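Local coordinates for hypothetical protein Atu1826 (Agrobacterium tumefaciens, PDB 2I3D) that is of unknown function but is probably a hydrolase of the alpha/beta-hydrolase fold, related in sequence to X-Pro dipeptidyl-peptidases, at residues B[81-86]-B[108-113]. Residues are numbered along the deposited sequence; the frame is centred on the assembly and turned at random.
Sequences TTLRFN and ASALDW
Ala110 of the helix and the ring of Phe85 on the strand illustrate how a helical methyl packs on an aromatic side chain of a sheet. Ala110 CB sits over one face of the phenyl ring in a CH-pi contact, 3.9 Å from the ring centroid and 28° off the ring normal. It is displaced toward the rim, so its nearest ring atom is Phe85 CE2 at 3.5 Å. With CG of Phe85 set between the backbone N and the carbonyl carbon (chi1 73°), the ring is brought to the helix.

Aliphatic and aliphatic-aromatic packing continues along the strand through Leu83, whose two methyl branches divide the work. Its CD2 meets the same Ala110 methyl, CB, at 3.8 Å, so that one methyl touches both leucine and phenylalanine from roughly perpendicular directions, while CD1 reaches CZ3 of Trp113 at 4.0 Å. The leucine and tryptophan side chains cross at about a right angle. Beyond the contact, the indole stacks on Phe28 and meets Tyr39 edge-to-face, linking the helix to the sheet's first two strands.

Leu83 and Phe85, alternate strand residues, both point toward the helix, whereas Arg84 between them points away, packing on Tyr69 and making a cation-pi contact with Phe72 of helix 66-77. The axes of strand 81-85 and helical segment 108-113 approach to 9.8 Å and run roughly antiparallel, at 149°. Strand 81-85, followed by helix 101-117 and then parallel strand 124-129, forms a beta-alpha-beta crossover; helices 66-77 and 101-117 pack on opposite faces of the sheet, the layered architecture of the alpha/beta-hydrolase fold.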
loop_
_atom_site.group_PDB
_atom_site.type_symbol
_atom_site.label_atom_id
_atom_site.label_comp_id
_atom_site.label_asym_id
_atom_site.label_seq_id
_atom_site.Cartn_x
_atom_site.Cartn_y
_atom_site.Cartn_z
ATOM N N THR B 81 -8.794 21.104 5.709
ATOM C CA THR B 81 -9.953 20.219 5.553
ATOM C C THR B 81 -9.533 19.212 4.482
ATOM O O THR B 81 -9.162 19.606 3.372
ATOM C CB THR B 81 -11.185 21.015 5.093
ATOM O OG1 THR B 81 -11.640 21.800 6.205
ATOM C CG2 THR B 81 -12.307 20.092 4.578
ATOM N N THR B 82 -9.612 17.924 4.794
ATOM C CA THR B 82 -8.913 16.929 3.962
ATOM C C THR B 82 -9.836 15.813 3.553
ATOM O O THR B 82 -10.588 15.298 4.385
ATOM C CB THR B 82 -7.603 16.344 4.676
ATOM O OG1 THR B 82 -6.859 17.421 5.247
ATOM C CG2 THR B 82 -6.712 15.594 3.701
ATOM N N LEU B 83 -9.775 15.421 2.278
ATOM C CA LEU B 83 -10.574 14.299 1.769
ATOM C C LEU B 83 -9.691 13.388 0.935
ATOM O O LEU B 83 -8.996 13.887 0.060
ATOM C CB LEU B 83 -11.722 14.823 0.888
ATOM C CG LEU B 83 -12.584 13.760 0.206
ATOM C CD1 LEU B 83 -13.474 13.023 1.236
ATOM C CD2 LEU B 83 -13.407 14.399 -0.870
ATOM N N ARG B 84 -9.670 12.084 1.222
ATOM C CA ARG B 84 -9.222 11.091 0.258
ATOM C C ARG B 84 -10.440 10.255 -0.110
ATOM O O ARG B 84 -11.387 10.126 0.670
ATOM C CB ARG B 84 -8.095 10.195 0.791
ATOM C CG ARG B 84 -8.450 9.426 2.108
ATOM C CD ARG B 84 -7.188 8.718 2.652
ATOM N NE ARG B 84 -7.512 7.600 3.541
ATOM C CZ ARG B 84 -7.829 7.725 4.833
ATOM N NH1 ARG B 84 -7.885 8.920 5.422
ATOM N NH2 ARG B 84 -8.091 6.637 5.539
ATOM N N PHE B 85 -10.438 9.694 -1.302
ATOM C CA PHE B 85 -11.584 8.858 -1.706
ATOM C C PHE B 85 -11.185 7.824 -2.754
ATOM O O PHE B 85 -10.153 7.947 -3.403
ATOM C CB PHE B 85 -12.709 9.757 -2.266
ATOM C CG PHE B 85 -12.413 10.331 -3.634
ATOM C CD1 PHE B 85 -12.878 9.681 -4.785
ATOM C CD2 PHE B 85 -11.637 11.499 -3.772
ATOM C CE1 PHE B 85 -12.574 10.174 -6.059
ATOM C CE2 PHE B 85 -11.324 11.990 -5.065
ATOM C CZ PHE B 85 -11.803 11.326 -6.188
ATOM N N ASN B 86 -12.037 6.806 -2.917
ATOM C CA ASN B 86 -11.817 5.762 -3.892
ATOM C C ASN B 86 -12.417 6.170 -5.213
ATOM O O ASN B 86 -13.589 6.571 -5.263
ATOM C CB ASN B 86 -12.431 4.453 -3.413
ATOM C CG ASN B 86 -11.516 3.698 -2.476
ATOM O OD1 ASN B 86 -10.278 3.873 -2.504
ATOM N ND2 ASN B 86 -12.104 2.816 -1.656
ATOM N N ALA B 108 -13.362 16.007 -9.457
ATOM C CA ALA B 108 -14.115 17.259 -9.495
ATOM C C ALA B 108 -15.355 17.207 -8.598
ATOM O O ALA B 108 -15.618 18.164 -7.871
ATOM C CB ALA B 108 -14.503 17.576 -10.941
ATOM N N SER B 109 -16.082 16.082 -8.628
ATOM C CA SER B 109 -17.249 15.879 -7.762
ATOM C C SER B 109 -16.863 15.868 -6.311
ATOM O O SER B 109 -17.578 16.420 -5.453
ATOM C CB SER B 109 -17.978 14.574 -8.069
ATOM O OG SER B 109 -18.715 14.687 -9.265
ATOM N N ALA B 110 -15.740 15.225 -6.030
ATOM C CA ALA B 110 -15.206 15.197 -4.663
ATOM C C ALA B 110 -14.874 16.580 -4.140
ATOM O O ALA B 110 -15.288 16.956 -3.039
ATOM C CB ALA B 110 -13.941 14.282 -4.580
ATOM N N LEU B 111 -14.158 17.362 -4.961
ATOM C CA LEU B 111 -13.824 18.742 -4.599
ATOM C C LEU B 111 -15.079 19.615 -4.427
ATOM O O LEU B 111 -15.182 20.366 -3.449
ATOM C CB LEU B 111 -12.845 19.362 -5.607
ATOM C CG LEU B 111 -12.331 20.755 -5.202
ATOM C CD1 LEU B 111 -11.821 20.907 -3.715
ATOM C CD2 LEU B 111 -11.237 21.173 -6.188
ATOM N N ASP B 112 -16.044 19.438 -5.328
ATOM C CA ASP B 112 -17.337 20.180 -5.211
ATOM C C ASP B 112 -18.035 19.851 -3.886
ATOM O O ASP B 112 -18.576 20.745 -3.191
ATOM C CB ASP B 112 -18.287 19.811 -6.360
ATOM C CG ASP B 112 -17.850 20.366 -7.710
ATOM O OD1 ASP B 112 -16.975 21.266 -7.808
ATOM O OD2 ASP B 112 -18.442 19.908 -8.702
ATOM N N TRP B 113 -18.057 18.563 -3.551
ATOM C CA TRP B 113 -18.692 18.111 -2.318
ATOM C C TRP B 113 -18.069 18.753 -1.077
ATOM O O TRP B 113 -18.804 19.328 -0.231
ATOM C CB TRP B 113 -18.653 16.604 -2.238
ATOM C CG TRP B 113 -19.254 16.034 -1.017
ATOM C CD1 TRP B 113 -20.591 15.796 -0.791
ATOM C CD2 TRP B 113 -18.564 15.618 0.160
ATOM N NE1 TRP B 113 -20.758 15.233 0.452
ATOM C CE2 TRP B 113 -19.536 15.124 1.063
ATOM C CE3 TRP B 113 -17.217 15.599 0.539
ATOM C CZ2 TRP B 113 -19.201 14.620 2.320
ATOM C CZ3 TRP B 113 -16.881 15.102 1.805
ATOM C CH2 TRP B 113 -17.874 14.621 2.677
#